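Local coordinates for GH18 chiitnase (Pseudoalteromonas aurantia, PDB 6K7Z), which acts as an endochitinase of glycoside hydrolase family 18, cleaving chitin chains on a TIM-barrel scaffold, at residues I114-E117 against A121-G124; P158-Q163 against A168-V173; S52-N57 against K105-D110; Q139-R144 against Y150-A155. One frame throughout, in Å; residues are numbered along the deposited sequence.

From the N terminus, interaction 3 opens first and closes the longest loop: 47 residues, including helices and a strand, separate 52-57 from 105-110. The other three follow in series, each closing a short loop, and none nests or crosses. Interaction 1 folds the chain back just after strand 111-115, interaction 4 pairs helix 130-144 with strand 151-154, and interaction 2 pins the next loop to the start of helix 169-177. Direct touches join them: Asp-110 O probably bonds Ile-151 N between interactions 3 and 4, Ile-114 N and O probably bond Ser-153 O and Ala-155 N between 1 and 4, Phe-122 packs on Tyr-160 and Gly-169 between 1 and 2, and Tyr-170 meets His-154 between 2 and 4.

Interaction 1. Residues I114-E117 against A121-G124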
loop_
_atom_site.group_PDB
_atom_site.type_symbol
_atom_site.label_atom_id
_atom_site.label_comp_id
_atom_site.label_asym_id
_atom_site.label_seq_id
_atom_site.Cartn_x
_atom_site.Cartn_y
_atom_site.Cartn_z
ATOM N N ILE A 114 5.374 0.382 -0.098
ATOM C CA ILE A 114 6.096 -0.819 0.292
ATOM C C ILE A 114 5.036 -1.834 0.684
ATOM O O ILE A 114 4.513 -1.806 1.799
ATOM C CB ILE A 114 7.094 -0.552 1.421
ATOM C CG1 ILE A 114 8.198 0.377 0.902
ATOM C CG2 ILE A 114 7.670 -1.857 1.954
ATOM C CD1 ILE A 114 9.020 0.990 1.999
ATOM N N ASP A 115 4.691 -2.713 -0.255
ATOM C CA ASP A 115 3.648 -3.708 -0.023
ATOM C C ASP A 115 4.319 -4.996 0.444
ATOM O O ASP A 115 4.503 -5.955 -0.308
ATOM C CB ASP A 115 2.823 -3.908 -1.286
ATOM C CG ASP A 115 1.624 -4.826 -1.074
ATOM O OD1 ASP A 115 1.434 -5.340 0.049
ATOM O OD2 ASP A 115 0.854 -5.031 -2.038
ATOM N N TYR A 116 4.675 -5.006 1.723
ATOM C CA TYR A 116 5.464 -6.070 2.336
ATOM C C TYR A 116 4.538 -7.053 3.047
ATOM O O TYR A 116 3.787 -6.662 3.946
ATOM C CB TYR A 116 6.462 -5.457 3.314
ATOM C CG TYR A 116 7.312 -6.431 4.084
ATOM C CD1 TYR A 116 8.523 -6.856 3.581
ATOM C CD2 TYR A 116 6.918 -6.893 5.341
ATOM C CE1 TYR A 116 9.327 -7.730 4.293
ATOM C CE2 TYR A 116 7.720 -7.772 6.068
ATOM C CZ TYR A 116 8.928 -8.180 5.535
ATOM O OH TYR A 116 9.749 -9.045 6.234
ATOM N N GLU A 117 4.611 -8.337 2.657
ATOM C CA GLU A 117 3.692 -9.354 3.169
ATOM C C GLU A 117 4.419 -10.574 3.747
ATOM O O GLU A 117 3.808 -11.634 3.917
ATOM C CB GLU A 117 2.721 -9.782 2.060
ATOM C CG GLU A 117 2.170 -8.601 1.227
ATOM C CD GLU A 117 0.842 -8.910 0.519
ATOM O OE1 GLU A 117 0.476 -10.094 0.445
ATOM O OE2 GLU A 117 0.162 -7.969 0.052
ATOM N N ALA A 121 8.832 -13.276 8.627
ATOM C CA ALA A 121 9.966 -12.506 9.122
ATOM C C ALA A 121 9.646 -11.729 10.391
ATOM O O ALA A 121 10.562 -11.154 10.988
ATOM C CB ALA A 121 10.478 -11.557 8.031
ATOM N N PHE A 122 8.386 -11.709 10.834
ATOM C CA PHE A 122 8.036 -11.159 12.139
ATOM C C PHE A 122 7.925 -12.232 13.218
ATOM O O PHE A 122 7.708 -11.890 14.384
ATOM C CB PHE A 122 6.702 -10.390 12.075
ATOM C CG PHE A 122 6.693 -9.225 11.111
ATOM C CD1 PHE A 122 7.852 -8.502 10.835
ATOM C CD2 PHE A 122 5.508 -8.850 10.491
ATOM C CE1 PHE A 122 7.816 -7.420 9.957
ATOM C CE2 PHE A 122 5.457 -7.787 9.621
ATOM C CZ PHE A 122 6.614 -7.064 9.337
ATOM N N THR A 123 8.048 -13.516 12.858
ATOM C CA THR A 123 7.899 -14.628 13.796
ATOM C C THR A 123 9.188 -15.404 14.025
ATOM O O THR A 123 9.143 -16.494 14.607
ATOM C CB THR A 123 6.836 -15.610 13.309
ATOM O OG1 THR A 123 7.296 -16.239 12.100
ATOM C CG2 THR A 123 5.525 -14.896 13.052
ATOM N N GLY A 124 10.328 -14.891 13.573
ATOM C CA GLY A 124 11.561 -15.624 13.753
ATOM C C GLY A 124 11.752 -16.809 12.832
ATOM O O GLY A 124 12.689 -17.584 13.041
#
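The ring of Tyr-116 has Ala-121 at its edge, near the ring plane, and Phe-122 in an oblique position. At the edge, Tyr-116 OH comes within 3.2 Å of Ala-121 CB. Obliquely, Tyr-116 CE2 lies 3.5 Å from Phe-122 CZ, and the two ring planes are inclined by 44° with centroids 5.7 Å apart, which is neither a stack nor a T-shaped pair. The side chains run past each other in opposite directions, and the CE2 side of the tyrosine meets CZ at the end of the phenylalanine ring. With CG of Tyr-116 anti to the backbone N (chi1 177°), the ring extends away from the end of the strand and spans the gap to 121-124. The contact is small (118 Å² over both sides) and made of van der Waals touches, one of them by the phenol oxygen. That oxygen finds its polar partner outside the two segments, in a hydrogen bond with the hydroxyl of Tyr-128. More rings complete the cluster: Tyr-86 meets Tyr-116 edge-to-face, and Tyr-160 does the same with Phe-122. Leu-134 of helix 130-144 and Tyr-170 of helix 169-177 touch both Tyr-116 and Phe-122. Next along the chain, Glu-117 OE2 is bonded by Gln-187 NE2. The run from Asp-110 to Glu-117 reads DGVDIDYE and matches the DxxDxDxE signature of family 18, in which the final glutamate is the general acid of characterised relatives. The tyrosine-phenylalanine contact thus sits directly beside what is probably the catalytic end of strand 111-115 in this TIM barrel.

Interaction 2. Residues P158-Q163 against A168-V173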
loop_
_atom_site.group_PDB
_atom_site.type_symbol
_atom_site.label_atom_id
_atom_site.label_comp_id
_atom_site.label_asym_id
_atom_site.label_seq_id
_atom_site.Cartn_x
_atom_site.Cartn_y
_atom_site.Cartn_z
ATOM N N PRO A 158 -3.567 -6.382 9.199
ATOM C CA PRO A 158 -3.925 -6.022 10.576
ATOM C C PRO A 158 -3.058 -6.708 11.623
ATOM O O PRO A 158 -2.676 -6.055 12.604
ATOM C CB PRO A 158 -5.395 -6.461 10.684
ATOM C CG PRO A 158 -5.925 -6.241 9.299
ATOM C CD PRO A 158 -4.770 -6.635 8.376
ATOM N N PRO A 159 -2.726 -8.003 11.487
ATOM C CA PRO A 159 -1.906 -8.624 12.549
ATOM C C PRO A 159 -0.581 -7.921 12.768
ATOM O O PRO A 159 -0.041 -7.958 13.882
ATOM C CB PRO A 159 -1.705 -10.061 12.052
ATOM C CG PRO A 159 -2.893 -10.331 11.197
ATOM C CD PRO A 159 -3.165 -9.015 10.502
ATOM N N TYR A 160 -0.056 -7.261 11.735
ATOM C CA TYR A 160 1.218 -6.565 11.853
ATOM C C TYR A 160 1.161 -5.410 12.843
ATOM O O TYR A 160 2.218 -4.968 13.317
ATOM C CB TYR A 160 1.648 -6.017 10.499
ATOM C CG TYR A 160 1.910 -7.027 9.397
ATOM C CD1 TYR A 160 1.853 -8.404 9.621
ATOM C CD2 TYR A 160 2.206 -6.586 8.114
ATOM C CE1 TYR A 160 2.106 -9.301 8.582
ATOM C CE2 TYR A 160 2.462 -7.466 7.089
ATOM C CZ TYR A 160 2.403 -8.815 7.319
ATOM O OH TYR A 160 2.665 -9.663 6.269
ATOM N N LEU A 161 -0.037 -4.905 13.139
ATOM C CA LEU A 161 -0.245 -3.688 13.920
ATOM C C LEU A 161 -0.890 -3.954 15.280
ATOM O O LEU A 161 -1.231 -3.005 15.997
ATOM C CB LEU A 161 -1.109 -2.708 13.124
ATOM C CG LEU A 161 -0.443 -2.140 11.863
ATOM C CD1 LEU A 161 -1.461 -1.573 10.887
ATOM C CD2 LEU A 161 0.579 -1.085 12.233
ATOM N N GLU A 162 -1.054 -5.213 15.652
ATOM C CA GLU A 162 -1.716 -5.586 16.896
ATOM C C GLU A 162 -0.695 -5.542 18.029
ATOM O O GLU A 162 0.181 -6.410 18.120
ATOM C CB GLU A 162 -2.344 -6.968 16.748
ATOM C CG GLU A 162 -3.583 -6.965 15.844
ATOM C CD GLU A 162 -4.765 -6.299 16.516
ATOM O OE1 GLU A 162 -5.046 -6.664 17.677
ATOM O OE2 GLU A 162 -5.401 -5.409 15.906
ATOM N N GLN A 163 -0.791 -4.514 18.868
ATOM C CA GLN A 163 0.054 -4.393 20.055
ATOM C C GLN A 163 0.117 -5.710 20.811
ATOM O O GLN A 163 -0.918 -6.301 21.133
ATOM C CB GLN A 163 -0.484 -3.288 20.964
ATOM C CG GLN A 163 0.370 -3.004 22.195
ATOM C CD GLN A 163 1.632 -2.211 21.874
ATOM O OE1 GLN A 163 2.755 -2.707 22.024
ATOM N NE2 GLN A 163 1.451 -0.967 21.452
ATOM N N ALA A 168 3.323 -8.881 15.131
ATOM C CA ALA A 168 3.135 -7.435 15.107
ATOM C C ALA A 168 4.399 -6.669 14.731
ATOM O O ALA A 168 4.782 -5.708 15.409
ATOM C CB ALA A 168 2.627 -6.951 16.463
ATOM N N GLY A 169 5.029 -7.064 13.630
ATOM C CA GLY A 169 6.254 -6.412 13.210
ATOM C C GLY A 169 6.114 -4.922 12.974
ATOM O O GLY A 169 7.054 -4.164 13.217
ATOM N N TYR A 170 4.946 -4.469 12.504
ATOM C CA TYR A 170 4.807 -3.052 12.186
ATOM C C TYR A 170 4.628 -2.172 13.411
ATOM O O TYR A 170 4.789 -0.953 13.298
ATOM C CB TYR A 170 3.643 -2.826 11.217
ATOM C CG TYR A 170 4.107 -2.788 9.797
ATOM C CD1 TYR A 170 4.372 -3.957 9.106
ATOM C CD2 TYR A 170 4.323 -1.577 9.151
ATOM C CE1 TYR A 170 4.799 -3.924 7.792
ATOM C CE2 TYR A 170 4.777 -1.532 7.826
ATOM C CZ TYR A 170 5.008 -2.713 7.165
ATOM O OH TYR A 170 5.456 -2.711 5.869
ATOM N N VAL A 171 4.288 -2.744 14.568
ATOM C CA VAL A 171 4.354 -1.971 15.809
ATOM C C VAL A 171 5.772 -1.456 16.012
ATOM O O VAL A 171 5.997 -0.262 16.233
ATOM C CB VAL A 171 3.892 -2.819 17.007
ATOM C CG1 VAL A 171 4.177 -2.094 18.323
ATOM C CG2 VAL A 171 2.407 -3.121 16.897
ATOM N N GLU A 172 6.750 -2.355 15.910
ATOM C CA GLU A 172 8.144 -1.938 15.983
ATOM C C GLU A 172 8.472 -0.946 14.881
ATOM O O GLU A 172 9.148 0.061 15.122
ATOM C CB GLU A 172 9.065 -3.157 15.899
ATOM C CG GLU A 172 10.549 -2.826 16.041
ATOM C CD GLU A 172 11.460 -4.059 15.985
ATOM O OE1 GLU A 172 10.995 -5.179 16.299
ATOM O OE2 GLU A 172 12.650 -3.897 15.628
ATOM N N VAL A 173 7.988 -1.198 13.662
ATOM C CA VAL A 173 8.284 -0.293 12.556
ATOM C C VAL A 173 7.807 1.123 12.874
ATOM O O VAL A 173 8.585 2.085 12.806
ATOM C CB VAL A 173 7.668 -0.818 11.245
ATOM C CG1 VAL A 173 7.812 0.218 10.143
ATOM C CG2 VAL A 173 8.345 -2.123 10.825
#
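Tyr-160 O receives two amides from the start of helix 169-177: Tyr-170 N at 2.9 Å and Val-171 N at 3.3 Å. Both bonds are weak, with the N-H of Tyr-170 bent to 126°. The CA-H of Ala-168 reaches the same oxygen, and Ala-168 CB stands 3.0 Å from Glu-162 O, so the turn is tightly closed. Beside this carbonyl the rings of Tyr-160 and Tyr-170 meet rim to rim, neither covering the other, with planes 5° apart and CD2 of Tyr-160 3.5 Å from CD1 of Tyr-170. Leu-161 CD2 packs on Tyr-170 CB at 3.7 Å. At Val-171, with CG1 anti to the backbone N (chi1 171°), the other methyl, CG2, lies beside that N and against Leu-161 O. In the TIM barrel this is a beta-alpha loop, the one that follows strand 151-154, folded onto the beginning of the next helix. Farther out, Tyr-160 OH bonds to Thr-119 OG1, while Tyr-170 OH bonds to His-154 ND1. Replacing Tyr-170 by an alanine would probably leave the histidine nitrogen without this mate and open a gap beside the Tyr-160 ring. Glu-162 OE2 is held by the hydroxyl of Tyr-208 on helix 198-209.

Interaction 3. Residues S52-N57 against K105-D110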
loop_
_atom_site.group_PDB
_atom_site.type_symbol
_atom_site.label_atom_id
_atom_site.label_comp_id
_atom_site.label_asym_id
_atom_site.label_seq_id
_atom_site.Cartn_x
_atom_site.Cartn_y
_atom_site.Cartn_z
ATOM N N SER A 52 11.530 -4.138 -17.467
ATOM C CA SER A 52 12.221 -2.932 -17.038
ATOM C C SER A 52 11.558 -1.647 -17.519
ATOM O O SER A 52 12.121 -0.566 -17.308
ATOM C CB SER A 52 13.684 -2.974 -17.495
ATOM O OG SER A 52 13.772 -3.198 -18.887
ATOM N N SER A 53 10.378 -1.711 -18.142
ATOM C CA SER A 53 9.831 -0.495 -18.730
ATOM C C SER A 53 8.313 -0.483 -18.678
ATOM O O SER A 53 7.666 -1.524 -18.832
ATOM C CB SER A 53 10.283 -0.324 -20.187
ATOM O OG SER A 53 9.731 -1.342 -21.004
ATOM N N PHE A 54 7.765 0.716 -18.481
ATOM C CA PHE A 54 6.332 0.968 -18.571
ATOM C C PHE A 54 5.874 0.996 -20.025
ATOM O O PHE A 54 6.614 1.410 -20.923
ATOM C CB PHE A 54 5.983 2.319 -17.943
ATOM C CG PHE A 54 6.032 2.345 -16.437
ATOM C CD1 PHE A 54 5.787 1.209 -15.684
ATOM C CD2 PHE A 54 6.281 3.536 -15.777
ATOM C CE1 PHE A 54 5.818 1.266 -14.302
ATOM C CE2 PHE A 54 6.289 3.602 -14.400
ATOM C CZ PHE A 54 6.067 2.463 -13.660
ATOM N N THR A 55 4.626 0.592 -20.251
ATOM C CA THR A 55 4.053 0.769 -21.580
ATOM C C THR A 55 3.891 2.251 -21.904
ATOM O O THR A 55 3.874 3.116 -21.023
ATOM C CB THR A 55 2.696 0.081 -21.695
ATOM O OG1 THR A 55 1.738 0.764 -20.871
ATOM C CG2 THR A 55 2.803 -1.365 -21.290
ATOM N N THR A 56 3.765 2.538 -23.202
ATOM C CA THR A 56 3.549 3.914 -23.639
ATOM C C THR A 56 2.298 4.512 -22.998
ATOM O O THR A 56 2.318 5.649 -22.511
ATOM C CB THR A 56 3.451 3.961 -25.166
ATOM O OG1 THR A 56 4.682 3.486 -25.728
ATOM C CG2 THR A 56 3.209 5.381 -25.633
ATOM N N ASN A 57 1.198 3.755 -22.980
ATOM C CA ASN A 57 -0.041 4.271 -22.398
ATOM C C ASN A 57 0.128 4.561 -20.909
ATOM O O ASN A 57 -0.419 5.543 -20.388
ATOM C CB ASN A 57 -1.188 3.283 -22.617
ATOM C CG ASN A 57 -1.774 3.358 -24.017
ATOM O OD1 ASN A 57 -1.508 4.297 -24.763
ATOM N ND2 ASN A 57 -2.583 2.366 -24.374
ATOM N N LYS A 105 12.738 8.210 -9.580
ATOM C CA LYS A 105 13.162 9.453 -10.217
ATOM C C LYS A 105 13.234 9.309 -11.730
ATOM O O LYS A 105 12.802 10.206 -12.462
ATOM C CB LYS A 105 14.506 9.898 -9.651
ATOM C CG LYS A 105 14.437 10.331 -8.197
ATOM C CD LYS A 105 15.781 10.868 -7.722
ATOM C CE LYS A 105 15.690 11.431 -6.313
ATOM N NZ LYS A 105 17.028 11.890 -5.826
ATOM N N ASN A 106 13.781 8.192 -12.216
ATOM C CA ASN A 106 13.903 7.984 -13.658
ATOM C C ASN A 106 12.554 7.863 -14.344
ATOM O O ASN A 106 12.459 8.136 -15.544
ATOM C CB ASN A 106 14.726 6.735 -13.954
ATOM C CG ASN A 106 16.164 6.850 -13.465
ATOM O OD1 ASN A 106 16.737 7.945 -13.422
ATOM N ND2 ASN A 106 16.750 5.719 -13.087
ATOM N N ASN A 107 11.515 7.451 -13.624
ATOM C CA ASN A 107 10.175 7.369 -14.184
ATOM C C ASN A 107 9.260 8.477 -13.679
ATOM O O ASN A 107 8.046 8.397 -13.879
ATOM C CB ASN A 107 9.567 5.996 -13.898
ATOM C CG ASN A 107 10.317 4.879 -14.594
ATOM O OD1 ASN A 107 10.193 4.694 -15.806
ATOM N ND2 ASN A 107 11.118 4.141 -13.834
ATOM N N GLN A 108 9.819 9.501 -13.032
ATOM C CA GLN A 108 9.083 10.696 -12.616
ATOM C C GLN A 108 7.847 10.344 -11.790
ATOM O O GLN A 108 6.762 10.887 -11.996
ATOM C CB GLN A 108 8.707 11.560 -13.824
ATOM C CG GLN A 108 9.910 12.207 -14.509
ATOM C CD GLN A 108 10.652 11.249 -15.417
ATOM O OE1 GLN A 108 10.051 10.367 -16.034
ATOM N NE2 GLN A 108 11.968 11.419 -15.511
ATOM N N LEU A 109 8.008 9.424 -10.850
ATOM C CA LEU A 109 6.907 9.038 -9.978
ATOM C C LEU A 109 6.932 9.859 -8.694
ATOM O O LEU A 109 7.888 10.588 -8.407
ATOM C CB LEU A 109 6.979 7.549 -9.657
ATOM C CG LEU A 109 6.951 6.658 -10.894
ATOM C CD1 LEU A 109 6.986 5.188 -10.512
ATOM C CD2 LEU A 109 5.716 6.977 -11.755
ATOM N N ASP A 110 5.874 9.725 -7.897
ATOM C CA ASP A 110 5.770 10.514 -6.680
ATOM C C ASP A 110 6.261 9.783 -5.443
ATOM O O ASP A 110 6.189 10.347 -4.348
ATOM C CB ASP A 110 4.330 10.992 -6.485
ATOM C CG ASP A 110 3.894 11.920 -7.596
ATOM O OD1 ASP A 110 4.397 13.070 -7.633
ATOM O OD2 ASP A 110 3.082 11.497 -8.446
HETATM O O HOH W 1 9.555 2.909 -18.474
#
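Phe-54 and Asn-107 lie at a slant to each other, the ring and amide planes inclined by 52°. Two points of approach define the fit: Phe-54 CD2 to Asn-107 OD1 and Phe-54 CE2 to Asn-107 CB, each 4.1 Å, so one side of the ring rests against the asparagine without pressing on it. Leu-109 arrives differently. Its CD1 stands near the ring plane, at the edge, 4.3 Å from Phe-54 CE2. With CG anti to the carbonyl carbon (chi1 -74°), the Phe-54 ring is directed across to both residues. A water ties the polar groups together: it accepts from Phe-54 N at 2.8 Å and donates to Asn-107 OD1 at 3.3 Å. The amide is further fixed because Asn-107 ND2 bonds to Phe-103 O, one turn earlier in the helix. Ile-62 of helix 56-67 touches both Phe-54 and Leu-109, joining the pair to the layer of helices. Helix 93-106 ends here in a Schellman motif, with Gln-108 at positive phi, Gln-108 N bonding Lys-105 O at 3.1 Å and Leu-109 N bonding Val-104 O, a helix stop that turns the chain into strand 111-115 of the TIM barrel.

Interaction 4. Residues Q139-R144 against Y150-A155; sequences QELRKR and YIISHA
Arg-142 wraps over the end of Ile-152. Its CB lies 3.9 Å from Ile-152 CD1, and the same methyl also approaches the backbone N of Arg-142. CG stands anti to that nitrogen, after which bends at chi2 and chi3 (52° and 85°) turn the chain back toward the strand. NE then passes 3.9 Å from Ile-152 CD1, and the guanidinium carbon CZ is centred over this methyl, which lies against one face at 3.8 Å. At the edge of the group, NH1 donates to Tyr-150 O at 3.2 Å with a fairly straight N-H of 158°, reaching the oxygen from well above its carbonyl plane. NH1 also bonds Leu-145 O. This packing belongs to the beta-alpha-beta unit of strand 111-115, helix 130-144 and strand 151-154 in the TIM barrel, where Leu-141 CB fills in against Ile-152 CD1 at 3.8 Å and both side chains touch Ile-114. The remaining nitrogen, NH2, forms a salt bridge with Asp-182 OD2 and a hydrogen bond to Glu-180 O. A leucine in place of Arg-142 would probably leave the Asp-182 carboxylate without its charged mate and Tyr-150 O without this donor. Asp-182 OD2 additionally accepts from Ile-152 N, so the arginine and the strand share one anchor. Two residues before Arg-142, Glu-140 OE1 accepts from Lys-143 NZ at 2.8 Å and from Arg-144 NH1 at 2.9 Å, a salt-bridge network within the helix.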
loop_
_atom_site.group_PDB
_atom_site.type_symbol
_atom_site.label_atom_id
_atom_site.label_comp_id
_atom_site.label_asym_id
_atom_site.label_seq_id
_atom_site.Cartn_x
_atom_site.Cartn_y
_atom_site.Cartn_z
ATOM N N GLN A 139 14.324 4.201 6.289
ATOM C CA GLN A 139 15.276 5.276 6.534
ATOM C C GLN A 139 16.090 5.580 5.283
ATOM O O GLN A 139 16.270 6.745 4.910
ATOM C CB GLN A 139 16.194 4.902 7.697
ATOM C CG GLN A 139 15.533 4.991 9.065
ATOM C CD GLN A 139 16.395 4.416 10.176
ATOM O OE1 GLN A 139 17.269 3.585 9.934
ATOM N NE2 GLN A 139 16.142 4.851 11.407
ATOM N N GLU A 140 16.590 4.537 4.620
ATOM C CA GLU A 140 17.431 4.746 3.448
ATOM C C GLU A 140 16.630 5.316 2.290
ATOM O O GLU A 140 17.136 6.136 1.515
ATOM C CB GLU A 140 18.093 3.432 3.044
ATOM C CG GLU A 140 18.977 2.841 4.115
ATOM C CD GLU A 140 20.276 3.603 4.263
ATOM O OE1 GLU A 140 20.516 4.546 3.466
ATOM O OE2 GLU A 140 21.060 3.244 5.158
ATOM N N LEU A 141 15.378 4.889 2.154
ATOM C CA LEU A 141 14.533 5.414 1.091
ATOM C C LEU A 141 14.195 6.878 1.341
ATOM O O LEU A 141 14.243 7.701 0.415
ATOM C CB LEU A 141 13.271 4.559 0.997
ATOM C CG LEU A 141 12.509 4.340 -0.306
ATOM C CD1 LEU A 141 13.430 4.062 -1.467
ATOM C CD2 LEU A 141 11.552 3.169 -0.096
ATOM N N ARG A 142 13.869 7.216 2.591
ATOM C CA ARG A 142 13.480 8.579 2.940
ATOM C C ARG A 142 14.641 9.544 2.772
ATOM O O ARG A 142 14.436 10.706 2.399
ATOM C CB ARG A 142 12.953 8.615 4.379
ATOM C CG ARG A 142 12.526 9.995 4.863
ATOM C CD ARG A 142 11.553 10.631 3.874
ATOM N NE ARG A 142 10.186 10.204 4.118
ATOM C CZ ARG A 142 9.198 10.329 3.238
ATOM N NH1 ARG A 142 9.426 10.855 2.045
ATOM N NH2 ARG A 142 7.980 9.923 3.553
ATOM N N LYS A 143 15.858 9.062 3.035
ATOM C CA LYS A 143 17.068 9.821 2.752
ATOM C C LYS A 143 17.121 10.249 1.291
ATOM O O LYS A 143 17.436 11.406 0.982
ATOM C CB LYS A 143 18.275 8.960 3.128
ATOM C CG LYS A 143 19.630 9.586 2.885
ATOM C CD LYS A 143 20.745 8.547 3.074
ATOM C CE LYS A 143 20.736 7.957 4.475
ATOM N NZ LYS A 143 21.707 6.815 4.589
ATOM N N ARG A 144 16.771 9.338 0.378
ATOM C CA ARG A 144 16.863 9.583 -1.056
ATOM C C ARG A 144 15.614 10.224 -1.646
ATOM O O ARG A 144 15.705 10.852 -2.707
ATOM C CB ARG A 144 17.169 8.266 -1.781
ATOM C CG ARG A 144 18.470 7.632 -1.300
ATOM C CD ARG A 144 18.592 6.160 -1.647
ATOM N NE ARG A 144 19.968 5.683 -1.474
ATOM C CZ ARG A 144 20.505 5.322 -0.309
ATOM N NH1 ARG A 144 19.797 5.374 0.809
ATOM N NH2 ARG A 144 21.758 4.900 -0.259
ATOM N N TYR A 150 8.138 13.652 -1.894
ATOM C CA TYR A 150 7.927 12.249 -2.215
ATOM C C TYR A 150 7.137 11.562 -1.113
ATOM O O TYR A 150 7.176 11.958 0.056
ATOM C CB TYR A 150 9.251 11.508 -2.409
ATOM C CG TYR A 150 10.008 11.942 -3.622
ATOM C CD1 TYR A 150 9.689 11.439 -4.865
ATOM C CD2 TYR A 150 11.056 12.845 -3.526
ATOM C CE1 TYR A 150 10.382 11.816 -5.983
ATOM C CE2 TYR A 150 11.753 13.241 -4.653
ATOM C CZ TYR A 150 11.408 12.720 -5.876
ATOM O OH TYR A 150 12.088 13.093 -7.011
ATOM N N ILE A 151 6.448 10.496 -1.507
ATOM C CA ILE A 151 5.609 9.701 -0.620
ATOM C C ILE A 151 6.279 8.358 -0.393
ATOM O O ILE A 151 6.795 7.743 -1.336
ATOM C CB ILE A 151 4.202 9.503 -1.222
ATOM C CG1 ILE A 151 3.500 10.848 -1.398
ATOM C CG2 ILE A 151 3.360 8.563 -0.354
ATOM C CD1 ILE A 151 3.064 11.470 -0.098
ATOM N N ILE A 152 6.259 7.895 0.854
ATOM C CA ILE A 152 6.601 6.519 1.199
ATOM C C ILE A 152 5.432 5.986 2.009
ATOM O O ILE A 152 5.174 6.463 3.120
ATOM C CB ILE A 152 7.907 6.402 1.996
ATOM C CG1 ILE A 152 9.082 6.948 1.184
ATOM C CG2 ILE A 152 8.175 4.941 2.358
ATOM C CD1 ILE A 152 10.409 6.918 1.946
ATOM N N SER A 153 4.707 5.029 1.448
ATOM C CA SER A 153 3.672 4.326 2.187
ATOM C C SER A 153 4.085 2.873 2.362
ATOM O O SER A 153 5.014 2.387 1.706
ATOM C CB SER A 153 2.320 4.427 1.465
ATOM O OG SER A 153 2.374 3.870 0.165
ATOM N N HIS A 154 3.430 2.201 3.310
ATOM C CA HIS A 154 3.493 0.755 3.489
ATOM C C HIS A 154 2.070 0.217 3.444
ATOM O O HIS A 154 1.115 0.971 3.623
ATOM C CB HIS A 154 4.127 0.347 4.829
ATOM C CG HIS A 154 5.575 0.693 4.962
ATOM N ND1 HIS A 154 6.545 -0.262 5.167
ATOM C CD2 HIS A 154 6.212 1.885 4.954
ATOM C CE1 HIS A 154 7.723 0.328 5.278
ATOM N NE2 HIS A 154 7.549 1.630 5.140
ATOM N N ALA A 155 1.925 -1.097 3.264
ATOM C CA ALA A 155 0.603 -1.724 3.128
ATOM C C ALA A 155 0.474 -2.922 4.064
ATOM O O ALA A 155 0.322 -4.067 3.616
ATOM C CB ALA A 155 0.332 -2.133 1.679
#